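Local coordinates for protein transcriptional regulator, SorC family (Enterococcus faecalis, PDB 2O0M) that probably regulates transcription as a SorC-family DNA-binding protein whose activity would respond to a carbohydrate bound by its sugar-binding domain, at residues 178-183 with 285-290; 239-244 with 271-276. All blocks are in the same frame, centred on the assembly; numbering follows the deposited sequence.

Contact 1 (178-183 with 285-290)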
# COMPACT_ATOMS: atom_id res chain seq x y z
N GLY A 178 8.73 -1.38 7.96
CA GLY A 178 8.89 -2.47 8.90
C GLY A 178 8.10 -2.20 10.17
O GLY A 178 7.63 -1.09 10.40
N GLY A 179 7.94 -3.22 11.01
CA GLY A 179 7.33 -3.03 12.33
C GLY A 179 5.86 -2.69 12.27
O GLY A 179 5.35 -1.91 13.08
N ILE A 180 5.16 -3.28 11.31
CA ILE A 180 3.76 -2.96 11.10
C ILE A 180 2.80 -3.83 11.92
O ILE A 180 1.68 -3.40 12.21
CB ILE A 180 3.41 -3.05 9.59
CG1 ILE A 180 4.18 -1.97 8.81
CG2 ILE A 180 1.90 -2.94 9.35
CD1 ILE A 180 3.71 -0.55 9.07
N GLY A 181 3.22 -5.04 12.28
CA GLY A 181 2.43 -5.90 13.14
C GLY A 181 1.52 -6.91 12.44
O GLY A 181 0.67 -7.54 13.08
N GLU A 182 1.69 -7.09 11.13
CA GLU A 182 0.89 -8.09 10.43
C GLU A 182 1.42 -9.51 10.63
O GLU A 182 2.57 -9.70 11.00
CB GLU A 182 0.83 -7.83 8.93
CG GLU A 182 0.18 -6.52 8.54
CD GLU A 182 -1.34 -6.47 8.69
OE1 GLU A 182 -1.98 -7.43 9.16
OE2 GLU A 182 -1.90 -5.44 8.31
N ALA A 183 0.56 -10.48 10.35
CA ALA A 183 0.97 -11.89 10.29
C ALA A 183 1.75 -12.18 9.01
O ALA A 183 1.65 -11.46 8.02
CB ALA A 183 -0.24 -12.79 10.38
N TYR A 285 -2.98 9.76 14.27
CA TYR A 285 -1.94 8.96 14.92
C TYR A 285 -1.00 8.33 13.90
O TYR A 285 -1.39 8.08 12.76
CB TYR A 285 -2.58 7.85 15.76
CG TYR A 285 -1.63 7.09 16.65
CD1 TYR A 285 -1.02 7.71 17.74
CD2 TYR A 285 -1.38 5.74 16.44
CE1 TYR A 285 -0.16 7.02 18.57
CE2 TYR A 285 -0.51 5.03 17.27
CZ TYR A 285 0.09 5.68 18.34
OH TYR A 285 0.94 5.01 19.18
N LYS A 286 0.25 8.10 14.32
CA LYS A 286 1.20 7.32 13.52
C LYS A 286 2.04 6.41 14.42
O LYS A 286 2.40 6.77 15.55
CB LYS A 286 2.09 8.24 12.69
CG LYS A 286 3.02 9.12 13.50
CD LYS A 286 3.66 10.19 12.62
CE LYS A 286 4.61 11.07 13.44
NZ LYS A 286 5.41 11.96 12.54
N ILE A 287 2.33 5.22 13.92
CA ILE A 287 3.18 4.27 14.65
C ILE A 287 4.64 4.66 14.43
O ILE A 287 4.95 5.43 13.51
CB ILE A 287 2.92 2.81 14.23
CG1 ILE A 287 3.27 2.59 12.74
CG2 ILE A 287 1.47 2.42 14.51
CD1 ILE A 287 3.25 1.15 12.33
N PRO A 288 5.55 4.15 15.29
CA PRO A 288 6.96 4.47 15.05
C PRO A 288 7.43 4.05 13.65
O PRO A 288 7.10 2.96 13.18
CB PRO A 288 7.68 3.69 16.16
CG PRO A 288 6.66 3.58 17.25
CD PRO A 288 5.38 3.31 16.49
N ARG A 289 8.17 4.94 12.99
CA ARG A 289 8.48 4.77 11.57
C ARG A 289 9.74 3.96 11.36
O ARG A 289 10.79 4.25 11.95
CB ARG A 289 8.64 6.12 10.88
CG ARG A 289 9.13 6.00 9.44
CD ARG A 289 9.13 7.35 8.75
NE ARG A 289 10.15 8.25 9.31
CZ ARG A 289 11.41 8.32 8.90
NH1 ARG A 289 11.86 7.55 7.92
NH2 ARG A 289 12.25 9.19 9.47
N ILE A 290 9.63 2.94 10.52
CA ILE A 290 10.77 2.20 10.02
C ILE A 290 10.57 2.10 8.52
O ILE A 290 9.84 1.23 8.06
CB ILE A 290 10.87 0.80 10.62
CG1 ILE A 290 10.77 0.86 12.14
CG2 ILE A 290 12.17 0.13 10.15
CD1 ILE A 290 10.68 -0.49 12.81
O HOH W 1 6.92 1.61 10.66
O HOH W 2 6.54 0.45 14.45
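I287 lays its CD1 methyl against CD1 of I180, 3.7 Å away, the two side chains crossing at about a right angle. CG1 of I287 stands between the backbone N and the carbonyl carbon (chi1 63°), and from there the extended branch carries CD1 over to the other loop, where it also lies 3.8 Å from G179 O. I290 covers the glycine backbone instead: its CD1 comes within 3.9 Å of G178 O and lies 4.2 Å from G179 CA, where phi is positive (68°). The backbones meet directly once, G178 N donating to I290 O at 2.8 Å in a nearly straight bond (165°). This is the loop after strand 169-175 of the Rossmann-like sugar-binding domain, meeting the segment that leaves hairpin strand 283-286. Elsewhere two waters bridge the two segments. One donates to G178 O and P288 O and accepts from I290 N, so that three backbone groups are satisfied at once; the second donates to G179 O and, at 2.9 Å, to P288 O, which therefore receives two water protons. The carboxylate of E210 takes the N-H groups of I180 and E182, while that of E182 forms salt bridges with R252 and R253.

Contact 2 (239-244 with 271-276)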
# COMPACT_ATOMS: atom_id res chain seq x y z
N VAL A 239 5.66 3.20 -5.43
CA VAL A 239 5.05 2.69 -4.20
C VAL A 239 3.68 2.13 -4.54
O VAL A 239 2.92 2.77 -5.25
CB VAL A 239 4.92 3.77 -3.12
CG1 VAL A 239 4.22 3.23 -1.87
CG2 VAL A 239 6.28 4.30 -2.72
N VAL A 240 3.38 0.95 -4.01
CA VAL A 240 2.06 0.33 -4.18
C VAL A 240 1.54 -0.05 -2.80
O VAL A 240 2.25 -0.64 -1.98
CB VAL A 240 2.07 -0.91 -5.11
CG1 VAL A 240 0.66 -1.36 -5.36
CG2 VAL A 240 2.79 -0.61 -6.40
N HIS A 241 0.28 0.31 -2.54
CA HIS A 241 -0.31 0.08 -1.24
C HIS A 241 -1.82 -0.06 -1.33
O HIS A 241 -2.41 0.35 -2.32
CB HIS A 241 0.06 1.23 -0.31
CG HIS A 241 -0.60 2.53 -0.66
ND1 HIS A 241 -0.21 3.32 -1.71
CD2 HIS A 241 -1.62 3.19 -0.06
CE1 HIS A 241 -0.97 4.40 -1.76
NE2 HIS A 241 -1.82 4.35 -0.75
N SER A 242 -2.42 -0.62 -0.29
CA SER A 242 -3.86 -0.52 -0.11
C SER A 242 -4.16 0.56 0.93
O SER A 242 -3.27 1.30 1.38
CB SER A 242 -4.50 -1.88 0.24
OG SER A 242 -5.91 -1.84 0.14
N ILE A 243 -5.44 0.69 1.25
CA ILE A 243 -5.94 1.60 2.26
C ILE A 243 -6.75 0.74 3.20
O ILE A 243 -7.66 0.02 2.78
CB ILE A 243 -6.82 2.70 1.63
CG1 ILE A 243 -6.00 3.52 0.62
CG2 ILE A 243 -7.41 3.61 2.69
CD1 ILE A 243 -6.85 4.29 -0.36
N GLY A 244 -6.42 0.82 4.49
CA GLY A 244 -7.09 -0.00 5.49
C GLY A 244 -8.22 0.72 6.18
O GLY A 244 -8.23 1.96 6.26
N GLU A 271 -6.37 3.88 7.40
CA GLU A 271 -4.96 3.65 7.66
C GLU A 271 -4.21 3.53 6.33
O GLU A 271 -4.73 3.02 5.33
CB GLU A 271 -4.78 2.36 8.48
CG GLU A 271 -3.34 2.05 8.89
CD GLU A 271 -2.51 1.39 7.82
OE1 GLU A 271 -3.08 0.90 6.82
OE2 GLU A 271 -1.27 1.37 7.96
N SER A 272 -2.98 4.02 6.33
CA SER A 272 -2.05 3.71 5.25
C SER A 272 -0.62 3.99 5.70
O SER A 272 -0.36 5.03 6.32
CB SER A 272 -2.39 4.51 4.00
OG SER A 272 -1.74 3.98 2.88
N PHE A 273 0.28 3.06 5.43
CA PHE A 273 1.72 3.20 5.78
C PHE A 273 1.98 3.38 7.28
O PHE A 273 3.05 3.87 7.67
CB PHE A 273 2.37 4.36 5.03
CG PHE A 273 2.13 4.38 3.56
CD1 PHE A 273 2.81 3.52 2.71
CD2 PHE A 273 1.26 5.30 3.01
CE1 PHE A 273 2.57 3.57 1.33
CE2 PHE A 273 1.03 5.34 1.64
CZ PHE A 273 1.68 4.48 0.82
N GLY A 274 1.04 2.98 8.12
CA GLY A 274 1.19 3.16 9.56
C GLY A 274 0.78 4.53 10.06
O GLY A 274 1.15 4.93 11.19
N TYR A 275 0.05 5.26 9.21
CA TYR A 275 -0.61 6.51 9.60
C TYR A 275 -2.11 6.27 9.65
O TYR A 275 -2.64 5.54 8.81
CB TYR A 275 -0.33 7.63 8.60
CG TYR A 275 1.15 7.94 8.43
CD1 TYR A 275 1.77 8.95 9.14
CD2 TYR A 275 1.92 7.20 7.55
CE1 TYR A 275 3.12 9.22 8.98
CE2 TYR A 275 3.27 7.45 7.38
CZ TYR A 275 3.87 8.47 8.08
OH TYR A 275 5.21 8.71 7.89
N PHE A 276 -2.78 6.90 10.61
CA PHE A 276 -4.23 6.80 10.74
C PHE A 276 -4.89 8.15 10.48
O PHE A 276 -4.42 9.16 10.99
CB PHE A 276 -4.60 6.27 12.12
CG PHE A 276 -4.18 4.85 12.33
CD1 PHE A 276 -5.07 3.82 12.09
CD2 PHE A 276 -2.87 4.54 12.67
CE1 PHE A 276 -4.69 2.51 12.24
CE2 PHE A 276 -2.47 3.21 12.80
CZ PHE A 276 -3.37 2.20 12.59
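The phenyl ring of F273 drives its CZ over the centre of the H241 imidazole, 3.3 Å above the plane, and this is the tightly packed part of the contact. The ring planes are inclined at 42°, their centroids 4.4 Å apart. A chi1 of 70° swings the H241 imidazole in over its own backbone, facing 271-276. V239 and F273 point at each other from opposite directions, V239 CG1 lying at the ring edge 3.6 Å from F273 CE1. Y319 of helix 313-320 also touches both aromatic rings. S272 OG sits close against the imidazole, 3.0 Å from H241 CD2, but its bond to S242 O is weak and long at 3.4 Å. The looser side is at S242, partly exposed, which turns the other way, its hydroxyl bonded to I306 O and its side chain near a bound phosphate ion. The two segments pair as strands at G244 and E271, an antiparallel hydrogen-bonded pair with G244 N to E271 O and E271 N to G244 O both at 2.9 Å. The bent E271 side chain reaches back so that OE2 accepts from G274 N at 2.8 Å, and R253 makes a salt bridge to the same oxygen. The bond to G274 N ties E271 to the type I' turn S272-Y275 of a beta hairpin with a two-residue loop, added antiparallel to the end of a central parallel strand in a Rossmann-like domain.

Both contacts are largely buried, yet the centre of contact 2 lies about 5 Å from the centre of the chain, that of contact 1 about 13 Å. Their chemistry follows: contact 2 combines aromatic packing with strand pairing on the central sheet, whereas contact 1 joins loops through small aliphatic touches, one direct backbone bond and bridging water. The two share the sheet, because strands 275-277 and 283-286 are antiparallel neighbours. Y285 O lies 2.8 Å from F276 N and I287 N lies 3.0 Å from G274 O, both probable hydrogen bonds, while K286 packs on the Y275 ring. R253 reaches both, pairing with E182 of contact 1 and E271 of contact 2.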